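Local structure of putative lipoprotein (Parabacteroides distasonis ATCC 8503, 3JX8) at residues 29-34 against 87-92; 13-18 against 44-49. The protein is of unestablished function; a putative lipoprotein thought to bind lipid, its resemblance to adhesin head domains suggests a role in cell adhesion. One frame throughout, in Å; residues are numbered along the deposited sequence. Where two conformers were deposited one is given.

Contact 1. Residues 29-34 against 87-92; sequences VGSADF and TVYKIK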
ATOM      1  N   VAL A  29      16.820   3.457 -12.366  1.00 24.03           N
ATOM      2  CA  VAL A  29      15.543   3.825 -12.924  1.00 23.45           C
ATOM      3  C   VAL A  29      15.630   3.565 -14.405  1.00 23.99           C
ATOM      4  O   VAL A  29      16.544   4.071 -15.078  1.00 23.95           O
ATOM      5  CB  VAL A  29      15.279   5.320 -12.739  1.00 23.71           C
ATOM      6  CG1 VAL A  29      13.945   5.728 -13.438  1.00 22.16           C
ATOM      7  CG2 VAL A  29      15.399   5.698 -11.258  1.00 22.50           C
ATOM      8  N   GLY A  30      14.671   2.838 -14.940  1.00 24.83           N
ATOM      9  CA  GLY A  30      14.637   2.598 -16.378  1.00 25.49           C
ATOM     10  C   GLY A  30      14.258   1.196 -16.785  1.00 26.19           C
ATOM     11  O   GLY A  30      13.863   0.361 -15.955  1.00 26.69           O
ATOM     12  N   SER A  31      14.394   0.951 -18.089  1.00 26.70           N
ATOM     13  CA  SER A  31      13.863  -0.248 -18.733  1.00 26.43           C
ATOM     14  C   SER A  31      14.922  -1.267 -19.091  1.00 25.98           C
ATOM     15  O   SER A  31      14.606  -2.248 -19.755  1.00 25.66           O
ATOM     16  CB  SER A  31      13.105   0.141 -20.014  1.00 26.39           C
ATOM     17  OG  SER A  31      13.994   0.631 -21.016  1.00 27.91           O
ATOM     18  N   ALA A  32      16.152  -1.077 -18.619  1.00 25.71           N
ATOM     19  CA  ALA A  32      17.259  -1.965 -19.002  1.00 25.67           C
ATOM     20  C   ALA A  32      17.063  -3.377 -18.465  1.00 25.91           C
ATOM     21  O   ALA A  32      16.368  -3.591 -17.481  1.00 26.00           O
ATOM     22  CB  ALA A  32      18.591  -1.419 -18.496  1.00 23.96           C
ATOM     23  N   ASP A  33      17.705  -4.327 -19.123  1.00 25.61           N
ATOM     24  CA  ASP A  33      18.058  -5.590 -18.490  1.00 25.95           C
ATOM     25  C   ASP A  33      19.391  -5.392 -17.776  1.00 25.33           C
ATOM     26  O   ASP A  33      20.430  -5.172 -18.411  1.00 25.33           O
ATOM     27  CB  ASP A  33      18.155  -6.701 -19.518  1.00 26.13           C
ATOM     28  CG  ASP A  33      16.801  -7.037 -20.130  1.00 28.87           C
ATOM     29  OD1 ASP A  33      15.763  -6.951 -19.435  1.00 30.80           O
ATOM     30  OD2 ASP A  33      16.768  -7.424 -21.303  1.00 33.35           O
ATOM     31  N   PHE A  34      19.338  -5.442 -16.451  1.00 24.75           N
ATOM     32  CA  PHE A  34      20.453  -5.149 -15.586  1.00 24.60           C
ATOM     33  C   PHE A  34      20.852  -6.460 -14.953  1.00 25.08           C
ATOM     34  O   PHE A  34      20.069  -7.063 -14.257  1.00 26.16           O
ATOM     35  CB  PHE A  34      19.985  -4.128 -14.542  1.00 24.45           C
ATOM     36  CG  PHE A  34      21.078  -3.482 -13.702  1.00 23.38           C
ATOM     37  CD1 PHE A  34      22.194  -4.186 -13.255  1.00 23.57           C
ATOM     38  CD2 PHE A  34      20.908  -2.175 -13.271  1.00 22.78           C
ATOM     39  CE1 PHE A  34      23.137  -3.572 -12.441  1.00 25.02           C
ATOM     40  CE2 PHE A  34      21.869  -1.548 -12.486  1.00 23.15           C
ATOM     41  CZ  PHE A  34      22.972  -2.233 -12.072  1.00 23.00           C
ATOM     42  N   THR A  87      16.470   1.072 -28.312  1.00 25.76           N
ATOM     43  CA  THR A  87      16.264  -0.145 -29.081  1.00 25.54           C
ATOM     44  C   THR A  87      16.985  -1.308 -28.388  1.00 25.60           C
ATOM     45  O   THR A  87      16.615  -2.444 -28.588  1.00 26.09           O
ATOM     46  CB  THR A  87      16.706   0.005 -30.547  1.00 25.74           C
ATOM     47  OG1 THR A  87      18.105   0.256 -30.621  1.00 25.04           O
ATOM     48  CG2 THR A  87      15.957   1.154 -31.216  1.00 24.75           C
ATOM     49  N   VAL A  88      17.973  -1.018 -27.541  1.00 25.35           N
ATOM     50  CA  VAL A  88      18.724  -2.038 -26.794  1.00 25.28           C
ATOM     51  C   VAL A  88      19.156  -1.340 -25.525  1.00 24.43           C
ATOM     52  O   VAL A  88      19.569  -0.190 -25.590  1.00 23.97           O
ATOM     53  CB  VAL A  88      20.060  -2.439 -27.512  1.00 26.15           C
ATOM     54  CG1 VAL A  88      20.783  -3.551 -26.733  1.00 26.29           C
ATOM     55  CG2 VAL A  88      19.813  -2.886 -28.908  1.00 28.89           C
ATOM     56  N   TYR A  89      19.086  -2.005 -24.383  1.00 24.13           N
ATOM     57  CA  TYR A  89      19.517  -1.387 -23.130  1.00 23.93           C
ATOM     58  C   TYR A  89      19.863  -2.480 -22.145  1.00 24.19           C
ATOM     59  O   TYR A  89      18.979  -3.177 -21.649  1.00 23.22           O
ATOM     60  CB  TYR A  89      18.444  -0.433 -22.606  1.00 24.29           C
ATOM     61  CG  TYR A  89      18.829   0.457 -21.439  1.00 25.43           C
ATOM     62  CD1 TYR A  89      20.154   0.596 -20.998  1.00 25.08           C
ATOM     63  CD2 TYR A  89      17.854   1.201 -20.786  1.00 25.85           C
ATOM     64  CE1 TYR A  89      20.468   1.422 -19.925  1.00 24.88           C
ATOM     65  CE2 TYR A  89      18.181   2.046 -19.724  1.00 26.49           C
ATOM     66  CZ  TYR A  89      19.476   2.143 -19.297  1.00 25.83           C
ATOM     67  OH  TYR A  89      19.775   2.989 -18.264  1.00 25.33           O
ATOM     68  N   LYS A  90      21.171  -2.657 -21.925  1.00 24.13           N
ATOM     69  CA  LYS A  90      21.710  -3.721 -21.091  1.00 24.33           C
ATOM     70  C   LYS A  90      22.736  -3.115 -20.156  1.00 24.66           C
ATOM     71  O   LYS A  90      23.530  -2.232 -20.563  1.00 25.28           O
ATOM     72  CB  LYS A  90      22.386  -4.789 -21.937  1.00 24.46           C
ATOM     73  CG  LYS A  90      21.445  -5.517 -22.854  1.00 26.73           C
ATOM     74  CD  LYS A  90      22.095  -6.716 -23.576  1.00 28.86           C
ATOM     75  CE  LYS A  90      22.933  -6.304 -24.749  1.00 30.25           C
ATOM     76  NZ  LYS A  90      23.614  -7.477 -25.390  1.00 28.95           N
ATOM     77  N   ILE A  91      22.731  -3.590 -18.914  1.00 23.62           N
ATOM     78  CA  ILE A  91      23.671  -3.134 -17.918  1.00 23.09           C
ATOM     79  C   ILE A  91      24.277  -4.375 -17.254  1.00 23.76           C
ATOM     80  O   ILE A  91      23.558  -5.326 -16.918  1.00 24.33           O
ATOM     81  CB  ILE A  91      22.979  -2.277 -16.831  1.00 23.11           C
ATOM     82  CG1 ILE A  91      22.262  -1.082 -17.482  1.00 21.63           C
ATOM     83  CG2 ILE A  91      24.009  -1.850 -15.748  1.00 21.05           C
ATOM     84  CD1 ILE A  91      21.285  -0.312 -16.562  1.00 20.27           C
ATOM     85  N   LYS A  92      25.595  -4.384 -17.097  1.00 23.54           N
ATOM     86  CA  LYS A  92      26.261  -5.424 -16.324  0.50 23.90           C
ATOM     87  C   LYS A  92      27.112  -4.740 -15.264  1.00 23.48           C
ATOM     88  O   LYS A  92      27.880  -3.809 -15.559  1.00 22.97           O
ATOM     89  CB  LYS A  92      27.108  -6.323 -17.222  0.50 24.28           C
ATOM     90  CG  LYS A  92      26.277  -7.181 -18.161  0.50 25.57           C
ATOM     91  CD  LYS A  92      27.103  -8.266 -18.808  0.50 27.40           C
ATOM     92  CE  LYS A  92      26.242  -9.126 -19.722  0.50 28.85           C
ATOM     93  NZ  LYS A  92      26.877 -10.459 -19.944  0.50 30.23           N
TER
HETATM   94  O   HOH W   1      17.531   4.599 -17.575  1.00 30.37           O
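Ala32 CB sits squarely over one face of the Tyr89 ring, 3.4 Å from its centroid and only 6° off the ring normal, a CH-pi contact. The same methyl presses on Ile91 CD1 at 3.5 Å, tighter than usual for two carbons. Two residues on, the roles are exchanged: the aromatic comes from 29-34, and Ile91 CG2 lies 3.6 Å from the centroid of the Phe34 ring, over its centre. Phe34 CG is anti to the backbone N (chi1 -168°), which lays the ring across the Ile91 side chain. Between these two CH-pi contacts the backbones pair as parallel strands: Asp33 N donates to Tyr89 O at 3.1 Å and Asp33 O accepts from Ile91 N at 2.8 Å. In the beta-solenoid of this pectate-lyase-like family, residues 30-32 turn the chain from strand 25-29 into strand 33-38, and Gly30, with phi 139°, takes a backbone angle that favours glycine. A water beneath this turn, in the plane of the Tyr89 ring, donates to Val29 O and is hydrogen-bonded to Tyr89 OH at 2.8 Å. Farther out, Phe28 meets the Phe34 ring edge-to-face, while Ile68 of strand 65-70 touches both Tyr89 and Ile91.

Contact 2. Residues 13-18 against 44-49; sequences PETREI and YLSVTI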
ATOM      1  N   PRO A  13      23.643   0.731 -31.293  1.00 23.40           N
ATOM      2  CA  PRO A  13      24.047   0.436 -29.926  1.00 23.42           C
ATOM      3  C   PRO A  13      25.530   0.612 -29.659  1.00 23.49           C
ATOM      4  O   PRO A  13      26.354   0.155 -30.444  1.00 23.38           O
ATOM      5  CB  PRO A  13      23.686  -1.046 -29.758  1.00 23.52           C
ATOM      6  CG  PRO A  13      22.960  -1.438 -31.007  1.00 23.78           C
ATOM      7  CD  PRO A  13      23.371  -0.499 -32.053  1.00 23.34           C
ATOM      8  N   GLU A  14      25.840   1.227 -28.522  1.00 23.32           N
ATOM      9  CA  GLU A  14      27.207   1.437 -28.071  1.00 22.76           C
ATOM     10  C   GLU A  14      27.376   0.895 -26.654  1.00 22.31           C
ATOM     11  O   GLU A  14      26.529   1.108 -25.804  1.00 21.63           O
ATOM     12  CB  GLU A  14      27.595   2.937 -28.100  1.00 22.73           C
ATOM     13  CG  GLU A  14      28.939   3.241 -27.452  1.00 22.37           C
ATOM     14  CD  GLU A  14      29.407   4.693 -27.548  1.00 24.56           C
ATOM     15  OE1 GLU A  14      28.702   5.575 -28.129  1.00 24.35           O
ATOM     16  OE2 GLU A  14      30.529   4.936 -27.018  1.00 22.30           O
ATOM     17  N   THR A  15      28.499   0.222 -26.419  1.00 21.58           N
ATOM     18  CA  THR A  15      28.862  -0.260 -25.112  1.00 21.53           C
ATOM     19  C   THR A  15      29.962   0.615 -24.543  1.00 22.54           C
ATOM     20  O   THR A  15      30.963   0.915 -25.214  1.00 22.87           O
ATOM     21  CB  THR A  15      29.346  -1.691 -25.190  1.00 21.08           C
ATOM     22  OG1 THR A  15      28.252  -2.501 -25.626  1.00 21.11           O
ATOM     23  CG2 THR A  15      29.861  -2.176 -23.863  1.00 17.19           C
ATOM     24  N   ARG A  16      29.765   1.023 -23.302  1.00 23.50           N
ATOM     25  CA  ARG A  16      30.753   1.775 -22.554  1.00 24.48           C
ATOM     26  C   ARG A  16      31.003   1.119 -21.222  1.00 25.48           C
ATOM     27  O   ARG A  16      30.060   0.850 -20.439  1.00 24.14           O
ATOM     28  CB  ARG A  16      30.279   3.204 -22.298  1.00 24.65           C
ATOM     29  CG  ARG A  16      30.230   4.040 -23.518  1.00 25.29           C
ATOM     30  CD  ARG A  16      29.846   5.463 -23.215  1.00 25.24           C
ATOM     31  NE  ARG A  16      29.539   6.080 -24.481  1.00 28.18           N
ATOM     32  CZ  ARG A  16      29.101   7.318 -24.680  1.00 29.52           C
ATOM     33  NH1 ARG A  16      28.918   8.175 -23.695  1.00 26.51           N
ATOM     34  NH2 ARG A  16      28.872   7.699 -25.934  1.00 32.85           N
ATOM     35  N   GLU A  17      32.281   0.869 -20.965  1.00 26.54           N
ATOM     36  CA  GLU A  17      32.712   0.486 -19.639  1.00 28.19           C
ATOM     37  C   GLU A  17      32.953   1.750 -18.864  1.00 28.51           C
ATOM     38  O   GLU A  17      33.708   2.599 -19.299  1.00 30.01           O
ATOM     39  CB  GLU A  17      33.948  -0.392 -19.698  1.00 28.20           C
ATOM     40  CG  GLU A  17      33.629  -1.764 -20.293  1.00 31.42           C
ATOM     41  CD  GLU A  17      34.833  -2.716 -20.292  1.00 37.00           C
ATOM     42  OE1 GLU A  17      35.968  -2.243 -20.032  1.00 40.72           O
ATOM     43  OE2 GLU A  17      34.639  -3.935 -20.539  1.00 39.44           O
ATOM     44  N   ILE A  18      32.313   1.886 -17.713  1.00 29.35           N
ATOM     45  CA  ILE A  18      32.382   3.113 -16.927  1.00 29.38           C
ATOM     46  C   ILE A  18      33.160   2.863 -15.644  1.00 29.99           C
ATOM     47  O   ILE A  18      32.870   1.929 -14.888  1.00 30.28           O
ATOM     48  CB  ILE A  18      30.974   3.639 -16.631  1.00 29.35           C
ATOM     49  CG1 ILE A  18      30.239   3.875 -17.957  1.00 29.16           C
ATOM     50  CG2 ILE A  18      31.051   4.934 -15.841  1.00 29.10           C
ATOM     51  CD1 ILE A  18      28.747   3.877 -17.854  1.00 29.01           C
ATOM     52  N   TYR A  44      32.870  -3.114 -11.240  1.00 27.57           N
ATOM     53  CA  TYR A  44      32.799  -3.037 -12.688  1.00 27.23           C
ATOM     54  C   TYR A  44      31.449  -2.540 -13.128  1.00 26.78           C
ATOM     55  O   TYR A  44      30.446  -2.916 -12.540  1.00 26.93           O
ATOM     56  CB  TYR A  44      33.027  -4.431 -13.269  1.00 27.28           C
ATOM     57  CG  TYR A  44      32.902  -4.509 -14.780  1.00 27.37           C
ATOM     58  CD1 TYR A  44      33.950  -4.120 -15.604  1.00 28.23           C
ATOM     59  CD2 TYR A  44      31.749  -4.997 -15.374  1.00 26.40           C
ATOM     60  CE1 TYR A  44      33.843  -4.202 -16.973  1.00 28.99           C
ATOM     61  CE2 TYR A  44      31.630  -5.079 -16.731  1.00 28.09           C
ATOM     62  CZ  TYR A  44      32.682  -4.689 -17.531  1.00 29.69           C
ATOM     63  OH  TYR A  44      32.564  -4.772 -18.898  1.00 30.70           O
ATOM     64  N   LEU A  45      31.433  -1.692 -14.147  1.00 25.96           N
ATOM     65  CA  LEU A  45      30.191  -1.274 -14.759  1.00 25.61           C
ATOM     66  C   LEU A  45      30.341  -1.186 -16.257  1.00 25.68           C
ATOM     67  O   LEU A  45      31.243  -0.523 -16.774  1.00 25.12           O
ATOM     68  CB  LEU A  45      29.741   0.087 -14.250  1.00 25.29           C
ATOM     69  CG  LEU A  45      28.485   0.684 -14.898  1.00 25.50           C
ATOM     70  CD1 LEU A  45      27.220  -0.223 -14.748  1.00 21.90           C
ATOM     71  CD2 LEU A  45      28.259   2.104 -14.377  1.00 23.48           C
ATOM     72  N   SER A  46      29.390  -1.795 -16.944  1.00 25.59           N
ATOM     73  CA  SER A  46      29.267  -1.674 -18.377  1.00 25.63           C
ATOM     74  C   SER A  46      27.805  -1.399 -18.748  1.00 24.62           C
ATOM     75  O   SER A  46      26.910  -2.040 -18.217  1.00 24.85           O
ATOM     76  CB  SER A  46      29.736  -2.982 -19.020  1.00 25.60           C
ATOM     77  OG  SER A  46      29.337  -3.052 -20.375  1.00 27.58           O
ATOM     78  N   VAL A  47      27.588  -0.477 -19.682  1.00 23.84           N
ATOM     79  CA  VAL A  47      26.250  -0.097 -20.151  1.00 23.24           C
ATOM     80  C   VAL A  47      26.246  -0.103 -21.681  1.00 23.74           C
ATOM     81  O   VAL A  47      27.143   0.476 -22.319  1.00 23.57           O
ATOM     82  CB  VAL A  47      25.851   1.318 -19.676  1.00 22.95           C
ATOM     83  CG1 VAL A  47      24.473   1.717 -20.254  1.00 21.27           C
ATOM     84  CG2 VAL A  47      25.877   1.421 -18.153  1.00 21.14           C
ATOM     85  N   THR A  48      25.236  -0.750 -22.256  1.00 23.56           N
ATOM     86  CA  THR A  48      25.012  -0.774 -23.681  1.00 23.40           C
ATOM     87  C   THR A  48      23.653  -0.129 -23.965  1.00 24.19           C
ATOM     88  O   THR A  48      22.612  -0.584 -23.471  1.00 24.61           O
ATOM     89  CB  THR A  48      25.018  -2.202 -24.203  1.00 23.50           C
ATOM     90  OG1 THR A  48      26.269  -2.824 -23.877  1.00 23.14           O
ATOM     91  CG2 THR A  48      24.782  -2.244 -25.738  1.00 21.51           C
ATOM     92  N   ILE A  49      23.654   0.928 -24.767  1.00 24.17           N
ATOM     93  CA  ILE A  49      22.409   1.605 -25.143  1.00 23.81           C
ATOM     94  C   ILE A  49      22.650   2.306 -26.484  1.00 24.84           C
ATOM     95  O   ILE A  49      23.822   2.524 -26.880  1.00 25.47           O
ATOM     96  CB  ILE A  49      21.959   2.602 -24.003  1.00 23.74           C
ATOM     97  CG1 ILE A  49      20.464   2.951 -24.125  1.00 23.12           C
ATOM     98  CG2 ILE A  49      22.840   3.877 -23.951  1.00 20.75           C
ATOM     99  CD1 ILE A  49      19.878   3.590 -22.862  1.00 17.59           C
TER
HETATM  100  O   HOH W   2      33.966  -0.486 -14.890  1.00 24.11           O
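The Tyr44 ring meets Glu17 at its edge: OE2 lies near the ring plane, and Tyr44 OH donates to Glu17 OE2 at 2.8 Å. The carboxylate stands almost perpendicular to the ring, at 82°, and the hydroxyl reaches OE2 from above the carboxylate plane. Glu17, extended beyond CG, reaches diagonally past its pair partner Ser46 to this phenol. The other flat pair belongs to 13-18 alone. Arg16 grips Glu14 side-on in a salt bridge at the guanidinium edge, NE to OE2 at 3.0 Å and NH2 to OE1, both oxygens approached from above the carboxylate plane. Phe54 adds a cation-pi contact to Arg16. On the face of Thr15 and Glu17, Thr15 OG1 and Thr48 OG1 are hydrogen-bonded at 2.7 Å. Each OG1 is anti to its own carbonyl carbon, which turns the two hydroxyls toward each other across a non-hydrogen-bonded pair. Where 13-18 ends, Ile18 CB packs on Leu45 CD2 at 3.8 Å, the two side chains pointing the same way, and Ile18 CD1 reaches Val47 CG2. Backbone bonds run in couples at Glu14 with Ile49 and at Arg16 with Val47, then singly from Ile18 N to Leu45 O at 2.8 Å. Water 2 joins Ile18 O to Leu45 N beyond it. The strand axes, 4.6 Å apart and at 168°, form a regular antiparallel pair, by which strand 13-17 edges the N-terminal end of the beta-solenoid.

Overall arrangement
Contacts 1 and 2 lie about 10 Å apart, centre to centre, joined by the pairing of strand 89-95 with strand 44-50. Thr48 N lies 2.8 Å from Lys90 O, and Ser46 N is 2.9 Å from Lys92 O, both probable hydrogen bonds. Strand order here is therefore 13-17, 44-50, 89-95, 33-38, antiparallel at the first two joins and parallel at the third, where the parallel run of this face begins. Side chains continue the link: Tyr89 CD1 packs on Ile49 CD1 at 3.5 Å, and Leu45 touches Ile91. Small molecules lie near each contact, a sulfate about 4 Å from the Ser31 side chain and a glycerol about 5 Å from that of Arg16, probably from the crystallisation liquor.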